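Local coordinates for putative uncharacterized protein PH1404 (PDB 3AF6) that probably terminates archaeal transcription as a zinc-dependent ribonuclease of the metallo-beta-lactamase superfamily, cleaving nascent RNA as it leaves RNA polymerase, at residues A[9-20]-A[173-185]. Sequence-based numbering, arbitrary orientation.
Sequences TQVDQILRDIRA and QVGRNIYRKPEYK
Val-11 and Arg-176 meet where the first helix of KHa, the leading KH domain, packs against the end of helix 164-178 and the connector running on from it. The axes of helix segments 11-20 and 173-178 lie at 83° to each other, 9.9 Å apart at closest approach. The touching residues, 9-14 on one side and 176-182 on the other, bring the N-terminal end of one helix to the C-terminal end of the other. Thr-9 forms an ST turn: its OG1 accepts from Val-11 N at 3.2 Å and also makes a weak hydrogen bond to Arg-176 O.

Arg-176 runs outward from CB along Val-11. CB lies against Val-11 CG1; the chain then bends at chi3 (79°), which swings the guanidinium back over the same methyl. NE and CZ pass CG1 at 3.7 and 3.6 Å, and NH2 comes to 3.4 Å from it, the methyl sitting above one face of the group, off-centre toward the rim. At the tip, NH2 reaches Asp-12 OD1 in a long salt bridge of 3.5 Å, the oxygen arriving at the guanidinium edge although the carboxylate plane stands 82° from it. The other methyl of Val-11, CG2, packs on Tyr-179 CB at 4.1 Å.

Tyr-179 is where the chain leaves helical geometry. Its ring stacks with Phe-37 of strand 32-38, and its hydroxyl hydrogen-bonds Pro-40 O, tying the chain after the helix to that strand and the turn following it. Arg-180 turns instead to the metallo-beta-lactamase part, forming salt bridges with Glu-211 and Asp-250; the junction thus joins the two domains. On the connector side, Gln-10 extends across Pro-182 at about a right angle, and Ile-14 CD1 touches both Tyr-179 O and the proline ring, 4.0 Å from Pro-182 CD.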
ATOM      1  N   THR A   9      -9.208  19.181 -24.941  1.00 70.66           N
ATOM      2  CA  THR A   9      -9.484  19.671 -23.556  1.00 70.88           C
ATOM      3  C   THR A   9     -10.215  20.999 -23.589  1.00 71.41           C
ATOM      4  O   THR A   9     -10.279  21.655 -24.623  1.00 72.54           O
ATOM      5  CB  THR A   9      -8.185  19.895 -22.761  1.00 70.60           C
ATOM      6  OG1 THR A   9      -8.503  20.369 -21.447  1.00 69.10           O
ATOM      7  CG2 THR A   9      -7.306  20.925 -23.463  1.00 69.84           C
ATOM      8  N   GLN A  10     -10.765  21.387 -22.446  1.00 71.39           N
ATOM      9  CA  GLN A  10     -11.472  22.653 -22.312  1.00 71.81           C
ATOM     10  C   GLN A  10     -11.407  23.052 -20.848  1.00 72.20           C
ATOM     11  O   GLN A  10     -12.356  23.600 -20.288  1.00 71.86           O
ATOM     12  CB  GLN A  10     -12.928  22.518 -22.766  1.00 71.87           C
ATOM     13  CG  GLN A  10     -13.782  21.565 -21.953  1.00 70.98           C
ATOM     14  CD  GLN A  10     -15.221  21.541 -22.436  1.00 70.38           C
ATOM     15  OE1 GLN A  10     -15.484  21.297 -23.612  1.00 69.59           O
ATOM     16  NE2 GLN A  10     -16.157  21.797 -21.533  1.00 69.65           N
ATOM     17  N   VAL A  11     -10.258  22.767 -20.244  1.00 72.75           N
ATOM     18  CA  VAL A  11     -10.012  23.057 -18.844  1.00 73.12           C
ATOM     19  C   VAL A  11      -9.968  24.547 -18.523  1.00 75.15           C
ATOM     20  O   VAL A  11     -10.778  25.030 -17.736  1.00 75.12           O
ATOM     21  CB  VAL A  11      -8.697  22.401 -18.381  1.00 71.92           C
ATOM     22  CG1 VAL A  11      -7.543  22.883 -19.246  1.00 71.00           C
ATOM     23  CG2 VAL A  11      -8.444  22.707 -16.916  1.00 71.58           C
ATOM     24  N   ASP A  12      -9.029  25.276 -19.123  1.00 77.09           N
ATOM     25  CA  ASP A  12      -8.906  26.710 -18.858  1.00 79.93           C
ATOM     26  C   ASP A  12     -10.197  27.439 -19.200  1.00 80.45           C
ATOM     27  O   ASP A  12     -10.434  28.563 -18.758  1.00 80.93           O
ATOM     28  CB  ASP A  12      -7.717  27.303 -19.630  1.00 80.67           C
ATOM     29  CG  ASP A  12      -7.706  26.904 -21.088  1.00 81.15           C
ATOM     30  OD1 ASP A  12      -6.688  27.168 -21.763  1.00 79.39           O
ATOM     31  OD2 ASP A  12      -8.714  26.330 -21.556  1.00 83.72           O
ATOM     32  N   GLN A  13     -11.033  26.777 -19.987  1.00 80.94           N
ATOM     33  CA  GLN A  13     -12.322  27.313 -20.374  1.00 81.64           C
ATOM     34  C   GLN A  13     -13.212  27.155 -19.137  1.00 81.44           C
ATOM     35  O   GLN A  13     -14.087  27.977 -18.869  1.00 81.97           O
ATOM     36  CB  GLN A  13     -12.859  26.495 -21.546  1.00 83.16           C
ATOM     37  CG  GLN A  13     -14.155  26.978 -22.158  1.00 85.22           C
ATOM     38  CD  GLN A  13     -14.573  26.102 -23.330  1.00 86.71           C
ATOM     39  OE1 GLN A  13     -13.833  25.957 -24.310  1.00 86.12           O
ATOM     40  NE2 GLN A  13     -15.760  25.506 -23.232  1.00 87.26           N
ATOM     41  N   ILE A  14     -12.958  26.087 -18.385  1.00 81.45           N
ATOM     42  CA  ILE A  14     -13.694  25.778 -17.158  1.00 81.04           C
ATOM     43  C   ILE A  14     -13.159  26.622 -16.003  1.00 81.32           C
ATOM     44  O   ILE A  14     -13.915  27.031 -15.125  1.00 81.11           O
ATOM     45  CB  ILE A  14     -13.562  24.274 -16.786  1.00 79.77           C
ATOM     46  CG1 ILE A  14     -14.191  23.414 -17.884  1.00 77.96           C
ATOM     47  CG2 ILE A  14     -14.219  24.003 -15.438  1.00 78.38           C
ATOM     48  CD1 ILE A  14     -14.100  21.930 -17.636  1.00 77.49           C
ATOM     49  N   LEU A  15     -11.849  26.862 -16.006  1.00 81.96           N
ATOM     50  CA  LEU A  15     -11.205  27.675 -14.976  1.00 82.61           C
ATOM     51  C   LEU A  15     -11.725  29.100 -15.118  1.00 84.11           C
ATOM     52  O   LEU A  15     -11.875  29.831 -14.141  1.00 84.25           O
ATOM     53  CB  LEU A  15      -9.682  27.669 -15.161  1.00 80.73           C
ATOM     54  CG  LEU A  15      -8.891  26.454 -14.674  1.00 79.41           C
ATOM     55  CD1 LEU A  15      -7.458  26.534 -15.170  1.00 77.87           C
ATOM     56  CD2 LEU A  15      -8.927  26.403 -13.160  1.00 77.91           C
ATOM     57  N   ARG A  16     -11.998  29.479 -16.358  1.00 85.63           N
ATOM     58  CA  ARG A  16     -12.505  30.802 -16.681  1.00 86.56           C
ATOM     59  C   ARG A  16     -13.855  31.026 -15.995  1.00 87.87           C
ATOM     60  O   ARG A  16     -14.291  32.161 -15.813  1.00 88.02           O
ATOM     61  CB  ARG A  16     -12.633  30.916 -18.198  1.00 85.68           C
ATOM     62  CG  ARG A  16     -12.867  32.304 -18.742  1.00 83.52           C
ATOM     63  CD  ARG A  16     -12.732  32.267 -20.251  1.00 82.85           C
ATOM     64  NE  ARG A  16     -11.355  31.989 -20.657  1.00 82.80           N
ATOM     65  CZ  ARG A  16     -11.012  31.247 -21.708  1.00 82.08           C
ATOM     66  NH1 ARG A  16      -9.731  31.061 -21.996  1.00 80.66           N
ATOM     67  NH2 ARG A  16     -11.947  30.677 -22.458  1.00 81.62           N
ATOM     68  N   ASP A  17     -14.515  29.936 -15.615  1.00 89.54           N
ATOM     69  CA  ASP A  17     -15.802  30.025 -14.930  1.00 91.63           C
ATOM     70  C   ASP A  17     -15.581  29.838 -13.434  1.00 92.93           C
ATOM     71  O   ASP A  17     -16.379  30.292 -12.616  1.00 92.45           O
ATOM     72  CB  ASP A  17     -16.771  28.964 -15.457  1.00 91.39           C
ATOM     73  CG  ASP A  17     -17.082  29.141 -16.930  1.00 92.18           C
ATOM     74  OD1 ASP A  17     -17.941  28.398 -17.455  1.00 91.77           O
ATOM     75  OD2 ASP A  17     -16.464  30.023 -17.565  1.00 92.72           O
ATOM     76  N   ILE A  18     -14.496  29.157 -13.085  1.00 95.14           N
ATOM     77  CA  ILE A  18     -14.147  28.935 -11.686  1.00 97.70           C
ATOM     78  C   ILE A  18     -13.651  30.281 -11.167  1.00 99.38           C
ATOM     79  O   ILE A  18     -14.077  30.763 -10.118  1.00 99.67           O
ATOM     80  CB  ILE A  18     -12.999  27.895 -11.536  1.00 97.76           C
ATOM     81  CG1 ILE A  18     -13.455  26.516 -12.027  1.00 97.79           C
ATOM     82  CG2 ILE A  18     -12.545  27.825 -10.081  1.00 96.83           C
ATOM     83  CD1 ILE A  18     -14.525  25.868 -11.170  1.00 97.63           C
ATOM     84  N   ARG A  19     -12.749  30.885 -11.933  1.00101.40           N
ATOM     85  CA  ARG A  19     -12.169  32.174 -11.589  1.00103.16           C
ATOM     86  C   ARG A  19     -13.232  33.263 -11.514  1.00104.23           C
ATOM     87  O   ARG A  19     -13.038  34.290 -10.865  1.00104.67           O
ATOM     88  CB  ARG A  19     -11.095  32.545 -12.616  1.00103.22           C
ATOM     89  CG  ARG A  19      -9.891  31.611 -12.585  1.00103.36           C
ATOM     90  CD  ARG A  19      -8.909  31.889 -13.715  1.00103.34           C
ATOM     91  NE  ARG A  19      -7.638  31.200 -13.497  1.00103.18           N
ATOM     92  CZ  ARG A  19      -6.613  31.224 -14.340  1.00102.78           C
ATOM     93  NH1 ARG A  19      -6.701  31.902 -15.475  1.00102.64           N
ATOM     94  NH2 ARG A  19      -5.491  30.580 -14.041  1.00102.86           N
ATOM     95  N   ALA A  20     -14.363  33.029 -12.171  1.00105.11           N
ATOM     96  CA  ALA A  20     -15.450  33.999 -12.171  1.00106.30           C
ATOM     97  C   ALA A  20     -16.286  33.902 -10.899  1.00107.44           C
ATOM     98  O   ALA A  20     -17.007  34.837 -10.550  1.00107.52           O
ATOM     99  CB  ALA A  20     -16.330  33.787 -13.389  1.00105.76           C
ATOM    100  N   GLN A 173      -0.518  19.054 -15.631  1.00 60.16           N
ATOM    101  CA  GLN A 173      -1.034  18.236 -16.725  1.00 59.19           C
ATOM    102  C   GLN A 173      -2.202  17.379 -16.241  1.00 57.41           C
ATOM    103  O   GLN A 173      -3.303  17.461 -16.788  1.00 57.34           O
ATOM    104  CB  GLN A 173       0.069  17.343 -17.288  1.00 61.56           C
ATOM    105  CG  GLN A 173       1.091  18.078 -18.144  1.00 65.21           C
ATOM    106  CD  GLN A 173       2.301  17.214 -18.483  1.00 68.74           C
ATOM    107  OE1 GLN A 173       3.088  17.541 -19.379  1.00 69.41           O
ATOM    108  NE2 GLN A 173       2.457  16.108 -17.757  1.00 69.77           N
ATOM    109  N   VAL A 174      -1.965  16.565 -15.215  1.00 54.64           N
ATOM    110  CA  VAL A 174      -3.016  15.714 -14.658  1.00 53.24           C
ATOM    111  C   VAL A 174      -4.311  16.510 -14.493  1.00 54.49           C
ATOM    112  O   VAL A 174      -5.390  16.068 -14.906  1.00 54.33           O
ATOM    113  CB  VAL A 174      -2.613  15.156 -13.271  1.00 52.28           C
ATOM    114  CG1 VAL A 174      -3.798  14.472 -12.616  1.00 49.44           C
ATOM    115  CG2 VAL A 174      -1.461  14.177 -13.418  1.00 51.95           C
ATOM    116  N   GLY A 175      -4.187  17.692 -13.889  1.00 53.91           N
ATOM    117  CA  GLY A 175      -5.337  18.546 -13.661  1.00 51.50           C
ATOM    118  C   GLY A 175      -6.098  18.936 -14.910  1.00 50.35           C
ATOM    119  O   GLY A 175      -7.327  18.860 -14.933  1.00 49.66           O
ATOM    120  N   ARG A 176      -5.378  19.353 -15.947  1.00 50.25           N
ATOM    121  CA  ARG A 176      -6.017  19.765 -17.196  1.00 51.83           C
ATOM    122  C   ARG A 176      -6.708  18.556 -17.797  1.00 52.01           C
ATOM    123  O   ARG A 176      -7.680  18.682 -18.545  1.00 50.83           O
ATOM    124  CB  ARG A 176      -4.981  20.330 -18.178  1.00 52.39           C
ATOM    125  CG  ARG A 176      -3.971  21.267 -17.526  1.00 54.08           C
ATOM    126  CD  ARG A 176      -3.124  22.012 -18.532  1.00 53.68           C
ATOM    127  NE  ARG A 176      -3.854  23.143 -19.092  1.00 55.40           N
ATOM    128  CZ  ARG A 176      -4.173  23.261 -20.375  1.00 57.03           C
ATOM    129  NH1 ARG A 176      -3.821  22.312 -21.240  1.00 58.27           N
ATOM    130  NH2 ARG A 176      -4.852  24.320 -20.792  1.00 56.21           N
ATOM    131  N   ASN A 177      -6.181  17.381 -17.457  1.00 52.64           N
ATOM    132  CA  ASN A 177      -6.731  16.112 -17.911  1.00 51.34           C
ATOM    133  C   ASN A 177      -8.014  15.826 -17.151  1.00 49.10           C
ATOM    134  O   ASN A 177      -9.076  15.684 -17.748  1.00 48.27           O
ATOM    135  CB  ASN A 177      -5.748  14.980 -17.640  1.00 55.14           C
ATOM    136  CG  ASN A 177      -5.149  14.420 -18.903  1.00 60.36           C
ATOM    137  OD1 ASN A 177      -5.873  14.080 -19.848  1.00 62.24           O
ATOM    138  ND2 ASN A 177      -3.817  14.307 -18.931  1.00 60.97           N
ATOM    139  N   ILE A 178      -7.907  15.751 -15.827  1.00 45.60           N
ATOM    140  CA  ILE A 178      -9.063  15.466 -14.995  1.00 45.55           C
ATOM    141  C   ILE A 178     -10.243  16.377 -15.325  1.00 46.48           C
ATOM    142  O   ILE A 178     -11.404  15.982 -15.194  1.00 46.27           O
ATOM    143  CB  ILE A 178      -8.725  15.600 -13.487  1.00 45.20           C
ATOM    144  CG1 ILE A 178      -7.599  14.632 -13.113  1.00 43.14           C
ATOM    145  CG2 ILE A 178      -9.973  15.324 -12.636  1.00 40.83           C
ATOM    146  CD1 ILE A 178      -7.189  14.700 -11.646  1.00 41.56           C
ATOM    147  N   TYR A 179      -9.947  17.593 -15.774  1.00 47.32           N
ATOM    148  CA  TYR A 179     -11.003  18.546 -16.093  1.00 47.97           C
ATOM    149  C   TYR A 179     -11.104  18.891 -17.576  1.00 50.48           C
ATOM    150  O   TYR A 179     -11.491  20.006 -17.943  1.00 51.56           O
ATOM    151  CB  TYR A 179     -10.804  19.802 -15.248  1.00 44.19           C
ATOM    152  CG  TYR A 179     -10.867  19.475 -13.779  1.00 42.74           C
ATOM    153  CD1 TYR A 179     -12.096  19.279 -13.150  1.00 42.20           C
ATOM    154  CD2 TYR A 179      -9.704  19.242 -13.043  1.00 41.21           C
ATOM    155  CE1 TYR A 179     -12.173  18.848 -11.828  1.00 40.33           C
ATOM    156  CE2 TYR A 179      -9.773  18.808 -11.714  1.00 41.42           C
ATOM    157  CZ  TYR A 179     -11.016  18.611 -11.120  1.00 40.86           C
ATOM    158  OH  TYR A 179     -11.112  18.151  -9.828  1.00 41.31           O
ATOM    159  N   ARG A 180     -10.771  17.918 -18.425  1.00 50.62           N
ATOM    160  CA  ARG A 180     -10.840  18.114 -19.865  1.00 49.85           C
ATOM    161  C   ARG A 180     -12.284  18.432 -20.263  1.00 50.82           C
ATOM    162  O   ARG A 180     -12.572  18.742 -21.423  1.00 52.08           O
ATOM    163  CB  ARG A 180     -10.331  16.864 -20.607  1.00 46.98           C
ATOM    164  CG  ARG A 180     -11.016  15.547 -20.239  1.00 45.67           C
ATOM    165  CD  ARG A 180     -10.574  14.420 -21.162  1.00 41.31           C
ATOM    166  NE  ARG A 180     -11.017  13.101 -20.715  1.00 39.84           N
ATOM    167  CZ  ARG A 180     -10.508  12.450 -19.674  1.00 37.83           C
ATOM    168  NH1 ARG A 180      -9.538  12.997 -18.964  1.00 39.78           N
ATOM    169  NH2 ARG A 180     -10.952  11.244 -19.348  1.00 35.35           N
ATOM    170  N   LYS A 181     -13.187  18.348 -19.290  1.00 49.93           N
ATOM    171  CA  LYS A 181     -14.595  18.653 -19.508  1.00 51.35           C
ATOM    172  C   LYS A 181     -15.326  18.581 -18.177  1.00 51.05           C
ATOM    173  O   LYS A 181     -14.794  18.053 -17.208  1.00 53.55           O
ATOM    174  CB  LYS A 181     -15.214  17.686 -20.517  1.00 52.12           C
ATOM    175  CG  LYS A 181     -15.159  16.235 -20.114  1.00 53.26           C
ATOM    176  CD  LYS A 181     -15.880  15.382 -21.134  1.00 54.75           C
ATOM    177  CE  LYS A 181     -17.345  15.754 -21.227  1.00 55.10           C
ATOM    178  NZ  LYS A 181     -18.047  14.862 -22.182  1.00 58.55           N
ATOM    179  N   PRO A 182     -16.548  19.129 -18.105  1.00 50.65           N
ATOM    180  CA  PRO A 182     -17.336  19.121 -16.867  1.00 50.99           C
ATOM    181  C   PRO A 182     -17.902  17.756 -16.505  1.00 50.54           C
ATOM    182  O   PRO A 182     -17.915  16.860 -17.347  1.00 50.77           O
ATOM    183  CB  PRO A 182     -18.426  20.148 -17.155  1.00 50.23           C
ATOM    184  CG  PRO A 182     -18.641  19.990 -18.619  1.00 49.98           C
ATOM    185  CD  PRO A 182     -17.227  19.920 -19.146  1.00 50.12           C
ATOM    186  N   GLU A 183     -18.368  17.610 -15.260  1.00 51.26           N
ATOM    187  CA  GLU A 183     -18.939  16.347 -14.789  1.00 53.19           C
ATOM    188  C   GLU A 183     -19.724  15.711 -15.913  1.00 52.23           C
ATOM    189  O   GLU A 183     -20.579  16.342 -16.523  1.00 53.54           O
ATOM    190  CB  GLU A 183     -19.846  16.554 -13.570  1.00 56.60           C
ATOM    191  CG  GLU A 183     -19.081  16.875 -12.286  1.00 64.76           C
ATOM    192  CD  GLU A 183     -19.874  16.554 -11.011  1.00 69.51           C
ATOM    193  OE1 GLU A 183     -21.037  17.012 -10.885  1.00 70.26           O
ATOM    194  OE2 GLU A 183     -19.322  15.848 -10.132  1.00 69.42           O
ATOM    195  N   TYR A 184     -19.428  14.447 -16.172  1.00 50.98           N
ATOM    196  CA  TYR A 184     -20.053  13.731 -17.265  1.00 51.64           C
ATOM    197  C   TYR A 184     -20.849  12.502 -16.846  1.00 51.88           C
ATOM    198  O   TYR A 184     -20.471  11.788 -15.927  1.00 53.25           O
ATOM    199  CB  TYR A 184     -18.951  13.336 -18.252  1.00 51.47           C
ATOM    200  CG  TYR A 184     -19.413  12.585 -19.469  1.00 50.40           C
ATOM    201  CD1 TYR A 184     -20.384  13.123 -20.313  1.00 51.81           C
ATOM    202  CD2 TYR A 184     -18.845  11.358 -19.809  1.00 48.42           C
ATOM    203  CE1 TYR A 184     -20.774  12.454 -21.480  1.00 52.36           C
ATOM    204  CE2 TYR A 184     -19.224  10.682 -20.967  1.00 50.44           C
ATOM    205  CZ  TYR A 184     -20.188  11.236 -21.803  1.00 50.19           C
ATOM    206  OH  TYR A 184     -20.552  10.596 -22.966  1.00 46.61           O
ATOM    207  N   LYS A 185     -21.959  12.263 -17.534  1.00 52.35           N
ATOM    208  CA  LYS A 185     -22.794  11.105 -17.257  1.00 52.68           C
ATOM    209  C   LYS A 185     -22.493  10.101 -18.366  1.00 51.51           C
ATOM    210  O   LYS A 185     -22.942  10.257 -19.503  1.00 50.25           O
ATOM    211  CB  LYS A 185     -24.277  11.491 -17.273  1.00 55.31           C
ATOM    212  CG  LYS A 185     -25.217  10.355 -16.899  1.00 60.46           C
ATOM    213  CD  LYS A 185     -26.681  10.773 -17.035  1.00 65.54           C
ATOM    214  CE  LYS A 185     -27.627   9.603 -16.755  1.00 68.55           C
ATOM    215  NZ  LYS A 185     -29.065  10.018 -16.667  1.00 70.90           N
TER